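Local coordinates for protein acetone carboxylase alpha subunit (Xanthobacter autotrophicus Py2, PDB 5M45) that forms the alpha subunit of a multi-chain carboxylase, belongs to the hydantoinase B/oxoprolinase family and holds manganese and magnesium ions, at residues 702-708 against 736-742; 188-193 against 342-346; 511-515 against 628-634. All blocks are in the same frame, centred on the assembly; numbering follows the deposited sequence.

Contact 1: residues 702-708 against 736-742. Unlike the reference sequence in segment 736-742: Asp737 (reference Ser).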
loop_
_atom_site.group_PDB
_atom_site.type_symbol
_atom_site.label_atom_id
_atom_site.label_comp_id
_atom_site.label_asym_id
_atom_site.label_seq_id
_atom_site.Cartn_x
_atom_site.Cartn_y
_atom_site.Cartn_z
ATOM N N ARG A 702 2.222 -23.035 -43.159
ATOM C CA ARG A 702 3.268 -22.125 -43.616
ATOM C C ARG A 702 2.725 -20.925 -44.458
ATOM O O ARG A 702 3.191 -19.777 -44.266
ATOM C CB ARG A 702 4.334 -22.893 -44.417
ATOM C CG ARG A 702 5.497 -22.036 -44.947
ATOM C CD ARG A 702 6.522 -22.887 -45.659
ATOM N NE ARG A 702 7.635 -22.068 -46.122
ATOM C CZ ARG A 702 7.679 -21.431 -47.295
ATOM N NH1 ARG A 702 6.688 -21.482 -48.190
ATOM N NH2 ARG A 702 8.750 -20.719 -47.589
ATOM N N GLU A 703 1.759 -21.190 -45.349
ATOM C CA GLU A 703 1.105 -20.140 -46.110
ATOM C C GLU A 703 0.416 -19.102 -45.210
ATOM O O GLU A 703 0.516 -17.890 -45.455
ATOM C CB GLU A 703 0.091 -20.701 -47.146
ATOM C CG GLU A 703 -0.692 -19.571 -47.839
ATOM C CD GLU A 703 -1.738 -20.032 -48.867
ATOM O OE1 GLU A 703 -2.087 -21.270 -48.938
ATOM O OE2 GLU A 703 -2.213 -19.118 -49.624
ATOM N N LYS A 704 -0.271 -19.577 -44.171
ATOM C CA LYS A 704 -0.892 -18.667 -43.216
ATOM C C LYS A 704 0.126 -17.831 -42.439
ATOM O O LYS A 704 -0.121 -16.641 -42.202
ATOM C CB LYS A 704 -1.761 -19.442 -42.231
ATOM C CG LYS A 704 -2.940 -20.068 -42.934
ATOM C CD LYS A 704 -3.870 -20.760 -41.974
ATOM C CE LYS A 704 -4.936 -21.444 -42.780
ATOM N NZ LYS A 704 -5.653 -22.373 -41.902
ATOM N N ILE A 705 1.241 -18.436 -42.048
ATOM C CA ILE A 705 2.302 -17.705 -41.335
ATOM C C ILE A 705 2.862 -16.590 -42.244
ATOM O O ILE A 705 2.988 -15.421 -41.816
ATOM C CB ILE A 705 3.451 -18.633 -40.888
ATOM C CG1 ILE A 705 2.940 -19.645 -39.842
ATOM C CG2 ILE A 705 4.627 -17.810 -40.335
ATOM C CD1 ILE A 705 3.853 -20.843 -39.606
ATOM N N LEU A 706 3.172 -16.940 -43.497
ATOM C CA LEU A 706 3.661 -15.936 -44.455
ATOM C C LEU A 706 2.661 -14.782 -44.643
ATOM O O LEU A 706 3.063 -13.630 -44.737
ATOM C CB LEU A 706 3.998 -16.589 -45.796
ATOM C CG LEU A 706 5.233 -17.492 -45.843
ATOM C CD1 LEU A 706 5.211 -18.286 -47.138
ATOM C CD2 LEU A 706 6.495 -16.659 -45.754
ATOM N N ALA A 707 1.360 -15.087 -44.671
ATOM C CA ALA A 707 0.316 -14.064 -44.803
ATOM C C ALA A 707 -0.067 -13.351 -43.479
ATOM O O ALA A 707 -0.930 -12.480 -43.477
ATOM C CB ALA A 707 -0.929 -14.681 -45.442
ATOM N N LYS A 708 0.553 -13.716 -42.367
ATOM C CA LYS A 708 0.197 -13.179 -41.035
ATOM C C LYS A 708 -1.269 -13.411 -40.614
ATOM O O LYS A 708 -1.880 -12.612 -39.936
ATOM C CB LYS A 708 0.670 -11.732 -40.913
ATOM C CG LYS A 708 2.205 -11.722 -40.939
ATOM C CD LYS A 708 2.784 -10.359 -41.016
ATOM C CE LYS A 708 4.250 -10.500 -41.404
ATOM N NZ LYS A 708 4.775 -9.174 -41.696
ATOM N N TRP A 736 9.848 -23.628 -40.278
ATOM C CA TRP A 736 8.860 -23.219 -41.294
ATOM C C TRP A 736 9.459 -22.726 -42.627
ATOM O O TRP A 736 8.719 -22.269 -43.522
ATOM C CB TRP A 736 7.927 -22.156 -40.702
ATOM C CG TRP A 736 6.997 -22.671 -39.631
ATOM C CD1 TRP A 736 6.973 -22.310 -38.319
ATOM C CD2 TRP A 736 5.946 -23.635 -39.802
ATOM N NE1 TRP A 736 5.990 -22.982 -37.662
ATOM C CE2 TRP A 736 5.332 -23.805 -38.550
ATOM C CE3 TRP A 736 5.474 -24.374 -40.896
ATOM C CZ2 TRP A 736 4.248 -24.691 -38.347
ATOM C CZ3 TRP A 736 4.387 -25.249 -40.693
ATOM C CH2 TRP A 736 3.803 -25.402 -39.433
ATOM N N ASP A 737 10.781 -22.821 -42.759
ATOM C CA ASP A 737 11.510 -22.430 -43.995
ATOM C C ASP A 737 11.135 -21.011 -44.438
ATOM O O ASP A 737 10.752 -20.781 -45.588
ATOM C CB ASP A 737 11.250 -23.485 -45.064
ATOM C CG ASP A 737 12.077 -23.288 -46.330
ATOM O OD1 ASP A 737 13.247 -22.864 -46.244
ATOM O OD2 ASP A 737 11.549 -23.588 -47.453
ATOM N N LEU A 738 11.192 -20.063 -43.510
ATOM C CA LEU A 738 10.765 -18.674 -43.791
ATOM C C LEU A 738 11.933 -17.860 -44.356
ATOM O O LEU A 738 13.042 -17.986 -43.886
ATOM C CB LEU A 738 10.206 -17.986 -42.543
ATOM C CG LEU A 738 9.034 -18.749 -41.883
ATOM C CD1 LEU A 738 8.664 -18.137 -40.545
ATOM C CD2 LEU A 738 7.813 -18.797 -42.795
ATOM N N PRO A 739 11.670 -17.009 -45.365
ATOM C CA PRO A 739 12.712 -16.150 -45.877
ATOM C C PRO A 739 13.062 -15.007 -44.889
ATOM O O PRO A 739 12.232 -14.622 -44.053
ATOM C CB PRO A 739 12.072 -15.571 -47.134
ATOM C CG PRO A 739 10.629 -15.469 -46.791
ATOM C CD PRO A 739 10.367 -16.696 -45.978
ATOM N N ASP A 740 14.275 -14.476 -45.013
ATOM C CA ASP A 740 14.699 -13.323 -44.219
ATOM C C ASP A 740 13.865 -12.053 -44.413
ATOM O O ASP A 740 13.804 -11.227 -43.500
ATOM C CB ASP A 740 16.201 -13.012 -44.428
ATOM C CG ASP A 740 17.116 -14.092 -43.847
ATOM O OD1 ASP A 740 16.659 -14.912 -43.025
ATOM O OD2 ASP A 740 18.299 -14.134 -44.231
ATOM N N SER A 741 13.205 -11.918 -45.558
ATOM C CA SER A 741 12.288 -10.797 -45.813
ATOM C C SER A 741 10.974 -10.829 -44.973
ATOM O O SER A 741 10.308 -9.811 -44.854
ATOM C CB SER A 741 11.940 -10.763 -47.290
ATOM O OG SER A 741 11.351 -12.002 -47.653
ATOM N N TRP A 742 10.603 -11.988 -44.425
ATOM C CA TRP A 742 9.472 -12.088 -43.486
ATOM C C TRP A 742 9.924 -11.622 -42.090
ATOM O O TRP A 742 10.929 -12.101 -41.596
ATOM C CB TRP A 742 8.958 -13.546 -43.413
ATOM C CG TRP A 742 7.756 -13.795 -42.514
ATOM C CD1 TRP A 742 6.457 -13.749 -42.868
ATOM C CD2 TRP A 742 7.778 -14.137 -41.120
ATOM N NE1 TRP A 742 5.652 -14.037 -41.793
ATOM C CE2 TRP A 742 6.439 -14.278 -40.701
ATOM C CE3 TRP A 742 8.801 -14.332 -40.175
ATOM C CZ2 TRP A 742 6.099 -14.621 -39.389
ATOM C CZ3 TRP A 742 8.455 -14.662 -38.867
ATOM C CH2 TRP A 742 7.117 -14.821 -38.506
#
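Arg702, Ile705 and Leu706 on the final turns of helix 694-706 meet the chain that leaves helix 726-735. Both helices finish in a Schellman motif: Lys708 and Asp737 are the first residues to leave helical backbone angles, each with positive phi and two bonds back into the last turn. The contact therefore joins two helix C-termini.

Polar grip comes first from Arg702. With CG anti to the backbone N (chi1 -180°) and the chain extended as far as NE, the guanidinium edge reaches the carbonyls of Trp736 and Asp737, just past helix 726-735. Arg702 NE donates to Trp736 O at 2.8 Å, and Arg702 NH2 donates almost straight to Asp737 O at 2.8 Å with an N-H...O angle of 170°. Both acceptors sit near the guanidinium plane; positive charge at a helix C-terminus is probably favourable. Asp737, a serine in the reference sequence, probably adds a charge attraction but no bond; no N-H points at its OD2, which stands well out of that plane.

Apolar packing centres on Ile705, whose two branches serve different indoles. CD1 stands over the five-membered ring of Trp736, 3.4 Å from its centroid, a CH-pi contact only 6° off the normal. CG2 touches CZ2 of Trp742 at 3.6 Å. Beside it, the Leu706 and Leu738 side chains run antiparallel to each other, CD2 to CD2 at 3.9 Å, and Leu706 CD2 also meets the Pro739 ring. Phe732 of helix 726-735 packs edge-to-face on Trp736 and also touches Ile705, Leu738 and Trp742.

Lys708 passes its CE near the Trp742 indole, while NZ bonds to Thr743 O. Finally, Trp742 NE1 donates to Ile705 O at 3.0 Å from above the carbonyl plane, on the face opposite the one used by Lys708 N.

Contact 2: residues 188-193 against 342-346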
loop_
_atom_site.group_PDB
_atom_site.type_symbol
_atom_site.label_atom_id
_atom_site.label_comp_id
_atom_site.label_asym_id
_atom_site.label_seq_id
_atom_site.Cartn_x
_atom_site.Cartn_y
_atom_site.Cartn_z
ATOM N N ALA A 188 -6.498 -11.636 -7.000
ATOM C CA ALA A 188 -7.338 -10.520 -7.383
ATOM C C ALA A 188 -7.047 -9.993 -8.802
ATOM O O ALA A 188 -5.913 -10.096 -9.301
ATOM C CB ALA A 188 -7.129 -9.402 -6.383
ATOM N N THR A 189 -8.106 -9.460 -9.413
ATOM C CA THR A 189 -8.074 -8.737 -10.668
ATOM C C THR A 189 -8.549 -7.299 -10.403
ATOM O O THR A 189 -9.193 -7.040 -9.380
ATOM C CB THR A 189 -9.021 -9.340 -11.702
ATOM O OG1 THR A 189 -10.363 -9.324 -11.180
ATOM C CG2 THR A 189 -8.637 -10.771 -12.019
ATOM N N GLY A 190 -8.250 -6.412 -11.347
ATOM C CA GLY A 190 -8.629 -4.995 -11.270
ATOM C C GLY A 190 -7.452 -4.092 -11.438
ATOM O O GLY A 190 -7.441 -3.249 -12.334
ATOM N N GLN A 191 -6.456 -4.250 -10.566
ATOM C CA GLN A 191 -5.147 -3.591 -10.742
ATOM C C GLN A 191 -4.378 -4.247 -11.921
ATOM O O GLN A 191 -4.619 -5.419 -12.243
ATOM C CB GLN A 191 -4.307 -3.680 -9.446
ATOM C CG GLN A 191 -3.784 -5.077 -9.086
ATOM C CD GLN A 191 -4.732 -5.965 -8.278
ATOM O OE1 GLN A 191 -5.944 -5.738 -8.181
ATOM N NE2 GLN A 191 -4.167 -7.003 -7.704
ATOM N N VAL A 192 -3.471 -3.477 -12.536
ATOM C CA VAL A 192 -2.573 -3.947 -13.590
ATOM C C VAL A 192 -1.072 -3.763 -13.346
ATOM O O VAL A 192 -0.256 -4.096 -14.225
ATOM C CB VAL A 192 -2.938 -3.367 -14.970
ATOM C CG1 VAL A 192 -4.329 -3.815 -15.348
ATOM C CG2 VAL A 192 -2.823 -1.831 -15.010
ATOM N N GLN A 193 -0.745 -3.267 -12.145
ATOM C CA GLN A 193 0.602 -2.923 -11.704
ATOM C C GLN A 193 0.707 -3.132 -10.174
ATOM O O GLN A 193 -0.298 -3.298 -9.508
ATOM C CB GLN A 193 0.874 -1.417 -11.907
ATOM C CG GLN A 193 0.886 -0.934 -13.295
ATOM C CD GLN A 193 1.263 0.532 -13.376
ATOM O OE1 GLN A 193 2.440 0.862 -13.360
ATOM N NE2 GLN A 193 0.272 1.408 -13.440
ATOM N N TRP A 342 0.660 -6.489 -18.366
ATOM C CA TRP A 342 -0.156 -5.594 -17.555
ATOM C C TRP A 342 -1.398 -6.361 -17.047
ATOM O O TRP A 342 -2.487 -6.296 -17.606
ATOM C CB TRP A 342 -0.536 -4.319 -18.315
ATOM C CG TRP A 342 0.635 -3.555 -18.875
ATOM C CD1 TRP A 342 0.978 -3.455 -20.204
ATOM C CD2 TRP A 342 1.618 -2.805 -18.156
ATOM N NE1 TRP A 342 2.105 -2.687 -20.351
ATOM C CE2 TRP A 342 2.526 -2.280 -19.106
ATOM C CE3 TRP A 342 1.840 -2.540 -16.805
ATOM C CZ2 TRP A 342 3.612 -1.475 -18.746
ATOM C CZ3 TRP A 342 2.908 -1.740 -16.451
ATOM C CH2 TRP A 342 3.793 -1.216 -17.426
ATOM N N HIS A 343 -1.143 -7.133 -15.991
ATOM C CA HIS A 343 -2.084 -8.080 -15.381
ATOM C C HIS A 343 -1.450 -8.545 -14.057
ATOM O O HIS A 343 -0.373 -8.068 -13.700
ATOM C CB HIS A 343 -2.382 -9.229 -16.353
ATOM C CG HIS A 343 -1.164 -9.882 -16.929
ATOM N ND1 HIS A 343 -0.225 -10.526 -16.157
ATOM C CD2 HIS A 343 -0.723 -9.995 -18.207
ATOM C CE1 HIS A 343 0.746 -11.003 -16.920
ATOM N NE2 HIS A 343 0.474 -10.677 -18.171
ATOM N N THR A 344 -2.101 -9.489 -13.367
ATOM C CA THR A 344 -1.635 -9.988 -12.048
ATOM C C THR A 344 -0.993 -11.390 -12.073
ATOM O O THR A 344 -0.888 -12.043 -11.026
ATOM C CB THR A 344 -2.796 -9.940 -11.021
ATOM O OG1 THR A 344 -3.899 -10.737 -11.455
ATOM C CG2 THR A 344 -3.269 -8.498 -10.839
ATOM N N TYR A 345 -0.459 -11.797 -13.229
ATOM C CA TYR A 345 0.015 -13.189 -13.497
ATOM C C TYR A 345 1.544 -13.299 -13.644
ATOM O O TYR A 345 2.065 -14.412 -13.939
ATOM C CB TYR A 345 -0.739 -13.830 -14.730
ATOM C CG TYR A 345 -2.220 -13.422 -14.743
ATOM C CD1 TYR A 345 -3.017 -13.624 -13.614
ATOM C CD2 TYR A 345 -2.817 -12.853 -15.879
ATOM C CE1 TYR A 345 -4.325 -13.203 -13.570
ATOM C CE2 TYR A 345 -4.153 -12.426 -15.845
ATOM C CZ TYR A 345 -4.903 -12.599 -14.700
ATOM O OH TYR A 345 -6.202 -12.137 -14.629
ATOM N N ASN A 346 2.279 -12.207 -13.426
ATOM C CA ASN A 346 3.726 -12.209 -13.502
ATOM C C ASN A 346 4.384 -12.952 -12.327
ATOM O O ASN A 346 3.740 -13.156 -11.269
ATOM C CB ASN A 346 4.243 -10.758 -13.553
ATOM C CG ASN A 346 3.596 -9.964 -14.678
ATOM O OD1 ASN A 346 3.884 -10.201 -15.845
ATOM N ND2 ASN A 346 2.670 -9.063 -14.338
#
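Thr344 meets Ala188 through a first torsion of 59°, which sets OG1 between its own backbone N and carbonyl carbon and turns CG2 beside the N. OG1 thereby reaches the backbone of Ala188, and the methyl is left to face Gln191. The Gln191 chain folds at chi2 (-86°), and its side chain crosses that of Thr344 at about a right angle, the amide nitrogen beside CG2.

Thr344 OG1 donates to Ala188 O at 3.0 Å, approaching with a modest tilt from the carbonyl plane. Its CG2 lies 3.6 Å from Gln191 NE2. This is a van der Waals contact, since a methyl offers no acceptor; the amide nitrogen bonds to Asp197 OD1. Similarly, Thr189 CG2 rests 3.8 Å from Tyr345 OH, a hydroxyl that is paired with Tyr298 OH.

At the other end, Val192 and Trp342 bring their CB atoms to 4.2 Å. Val192 O lies at the indole edge, in plane and 3.7 Å from Trp342 CE3. Gln193 runs beside the indole in the same direction, with CG 3.8 Å from Trp342 CZ3 and its amide plane 89° from the ring plane, so the amide does not stack. Trp342 NE1 is held by Tyr754 O, and the indole also packs edge-to-face with Phe309 and Trp340.

Both segments are irregular loops in the hydantoinase B/oxoprolinase region. Residues 188-193 lie in the loop between strands 165-175 and 204-208 of the seven-stranded antiparallel sheet, and 342-346 lead into helix 349-361. The Ala188 side chain is about 12 Å from the bound manganese ion, whose ligands include His175.

A single hydrogen bond spans these two buried loops; the polar ends of Thr189, Gln191, Trp342 and Tyr345 bond to residues outside them, so their contacts across this interface are probably mainly van der Waals.

Contact 3: residues 511-515 against 628-634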
loop_
_atom_site.group_PDB
_atom_site.type_symbol
_atom_site.label_atom_id
_atom_site.label_comp_id
_atom_site.label_asym_id
_atom_site.label_seq_id
_atom_site.Cartn_x
_atom_site.Cartn_y
_atom_site.Cartn_z
ATOM N N SER A 511 -9.543 -37.310 -21.642
ATOM C CA SER A 511 -9.773 -38.643 -22.214
ATOM C C SER A 511 -8.472 -39.398 -22.521
ATOM O O SER A 511 -7.445 -38.786 -22.905
ATOM C CB SER A 511 -10.617 -38.545 -23.493
ATOM O OG SER A 511 -11.827 -37.857 -23.205
ATOM N N GLY A 512 -8.532 -40.709 -22.336
ATOM C CA GLY A 512 -7.378 -41.558 -22.621
ATOM C C GLY A 512 -7.641 -43.029 -22.360
ATOM O O GLY A 512 -8.732 -43.397 -21.856
ATOM N N LYS A 513 -6.666 -43.859 -22.704
ATOM C CA LYS A 513 -6.653 -45.240 -22.212
ATOM C C LYS A 513 -6.899 -45.290 -20.677
ATOM O O LYS A 513 -7.723 -46.086 -20.175
ATOM C CB LYS A 513 -5.331 -45.923 -22.535
ATOM C CG LYS A 513 -5.440 -47.417 -22.335
ATOM C CD LYS A 513 -4.259 -47.966 -21.568
ATOM C CE LYS A 513 -3.202 -48.423 -22.469
ATOM N NZ LYS A 513 -2.510 -49.592 -21.807
ATOM N N TYR A 514 -6.170 -44.434 -19.975
ATOM C CA TYR A 514 -6.452 -44.069 -18.581
ATOM C C TYR A 514 -6.881 -42.584 -18.593
ATOM O O TYR A 514 -6.246 -41.715 -19.223
ATOM C CB TYR A 514 -5.254 -44.369 -17.637
ATOM C CG TYR A 514 -4.909 -45.839 -17.643
ATOM C CD1 TYR A 514 -5.802 -46.795 -17.109
ATOM C CD2 TYR A 514 -3.726 -46.311 -18.238
ATOM C CE1 TYR A 514 -5.517 -48.153 -17.171
ATOM C CE2 TYR A 514 -3.429 -47.671 -18.277
ATOM C CZ TYR A 514 -4.320 -48.583 -17.765
ATOM O OH TYR A 514 -4.035 -49.952 -17.821
ATOM N N ARG A 515 -8.001 -42.325 -17.930
ATOM C CA ARG A 515 -8.657 -41.019 -17.917
ATOM C C ARG A 515 -8.044 -40.172 -16.808
ATOM O O ARG A 515 -7.772 -40.688 -15.705
ATOM C CB ARG A 515 -10.178 -41.213 -17.674
ATOM C CG ARG A 515 -10.975 -39.921 -17.606
ATOM C CD ARG A 515 -12.459 -40.090 -17.206
ATOM N NE ARG A 515 -12.786 -41.044 -16.158
ATOM C CZ ARG A 515 -12.485 -40.945 -14.857
ATOM N NH1 ARG A 515 -11.799 -39.919 -14.339
ATOM N NH2 ARG A 515 -12.892 -41.892 -14.041
ATOM N N PHE A 628 -3.968 -40.251 -20.341
ATOM C CA PHE A 628 -2.863 -41.072 -20.805
ATOM C C PHE A 628 -3.288 -42.146 -21.816
ATOM O O PHE A 628 -4.210 -42.934 -21.553
ATOM C CB PHE A 628 -2.187 -41.813 -19.622
ATOM C CG PHE A 628 -0.997 -42.643 -20.050
ATOM C CD1 PHE A 628 -1.161 -43.941 -20.511
ATOM C CD2 PHE A 628 0.264 -42.100 -20.044
ATOM C CE1 PHE A 628 -0.067 -44.686 -20.979
ATOM C CE2 PHE A 628 1.375 -42.858 -20.491
ATOM C CZ PHE A 628 1.200 -44.130 -20.949
ATOM N N GLY A 629 -2.552 -42.231 -22.929
ATOM C CA GLY A 629 -2.768 -43.282 -23.944
ATOM C C GLY A 629 -3.952 -43.072 -24.881
ATOM O O GLY A 629 -4.820 -42.243 -24.629
ATOM N N ASP A 630 -4.008 -43.880 -25.933
ATOM C CA ASP A 630 -5.099 -43.829 -26.914
ATOM C C ASP A 630 -6.429 -44.235 -26.272
ATOM O O ASP A 630 -6.538 -45.348 -25.786
ATOM C CB ASP A 630 -4.766 -44.788 -28.087
ATOM C CG ASP A 630 -5.731 -44.664 -29.295
ATOM O OD1 ASP A 630 -6.809 -44.052 -29.178
ATOM O OD2 ASP A 630 -5.374 -45.208 -30.383
ATOM N N PRO A 631 -7.464 -43.361 -26.319
ATOM C CA PRO A 631 -8.777 -43.741 -25.751
ATOM C C PRO A 631 -9.378 -44.988 -26.365
ATOM O O PRO A 631 -10.195 -45.653 -25.736
ATOM C CB PRO A 631 -9.676 -42.547 -26.123
ATOM C CG PRO A 631 -8.746 -41.401 -26.271
ATOM C CD PRO A 631 -7.477 -41.976 -26.828
ATOM N N LEU A 632 -8.977 -45.313 -27.600
ATOM C CA LEU A 632 -9.464 -46.544 -28.242
ATOM C C LEU A 632 -8.960 -47.845 -27.579
ATOM O O LEU A 632 -9.475 -48.936 -27.864
ATOM C CB LEU A 632 -9.099 -46.532 -29.756
ATOM C CG LEU A 632 -10.254 -46.861 -30.696
ATOM C CD1 LEU A 632 -11.293 -45.757 -30.664
ATOM C CD2 LEU A 632 -9.703 -46.996 -32.104
ATOM N N ASP A 633 -7.947 -47.729 -26.716
ATOM C CA ASP A 633 -7.460 -48.839 -25.923
ATOM C C ASP A 633 -8.040 -48.911 -24.508
ATOM O O ASP A 633 -7.686 -49.826 -23.767
ATOM C CB ASP A 633 -5.938 -48.825 -25.884
ATOM C CG ASP A 633 -5.328 -49.145 -27.300
ATOM O OD1 ASP A 633 -5.920 -49.948 -28.020
ATOM O OD2 ASP A 633 -4.313 -48.562 -27.749
ATOM N N ARG A 634 -8.933 -47.986 -24.120
ATOM C CA ARG A 634 -9.519 -48.044 -22.786
ATOM C C ARG A 634 -10.379 -49.302 -22.652
ATOM O O ARG A 634 -11.040 -49.691 -23.600
ATOM C CB ARG A 634 -10.369 -46.819 -22.476
ATOM C CG ARG A 634 -10.957 -46.782 -21.053
ATOM C CD ARG A 634 -11.283 -45.363 -20.678
ATOM N NE ARG A 634 -11.877 -45.120 -19.372
ATOM C CZ ARG A 634 -11.208 -45.158 -18.199
ATOM N NH1 ARG A 634 -9.937 -45.542 -18.145
ATOM N NH2 ARG A 634 -11.835 -44.860 -17.057
#
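Tyr514 and Phe628 bond backbone to backbone in both directions, and packing is tight along this line: Tyr514 N to Phe628 O and Phe628 N to Tyr514 O both measure 2.9 Å, each in the carbonyl plane. Next to them Gly512 CA comes within 3.3 Å of Gly629 O, and Pro631 CG lies against Gly512. Lys513 N donates to Gly629 O at 3.1 Å, but from well above the carbonyl plane.

Since Lys513 and Tyr514 both face Phe628, this single antiparallel bridge carries a classic beta bulge. On the 628-634 side, an Asx turn at Asp630 (Leu632 N to OD1) starts the 3-10 turn 631-633; OD1 also forms a salt bridge with Arg687.

Arg634, its CG anti to the backbone N (chi1 -177°), donates from NH1 to Lys513 O at 3.1 Å, the oxygen in the guanidinium plane but the donor above the carbonyl plane. Arg515 CB covers one guanidinium face. Arg515 NE stands 4.0 Å from Arg634 NH2, a closeness probably offset by Asp642, which forms salt bridges with both; Asp470 takes Arg634 NH1.

The partly exposed side is looser. Lys513 CG touches Asp633 CB at 3.9 Å, then the chain bends away, leaving NZ 6.3 Å from Asp633 OD2.

How the contacts relate
The three contacts are separate, their nearest atoms about 22 to 26 Å apart. Contact 2 is wholly buried, with its centre about 16 Å from that of the chain; contact 3 is mostly buried at about 27 Å, and contact 1, at about 36 Å, is only partly so. Contacts 2 and 3 both join loops, whereas contact 1 joins the ends of two helices near the C-terminus of the chain. Backbone pairing dominates contact 3, indole and aliphatic packing contact 1, and shape fit contact 2. Arginines grip backbone carbonyls in contacts 1 and 3, and both of these also touch a chain of another protein, while in contact 2 Gln193 packs on Arg225 of a second copy of this subunit.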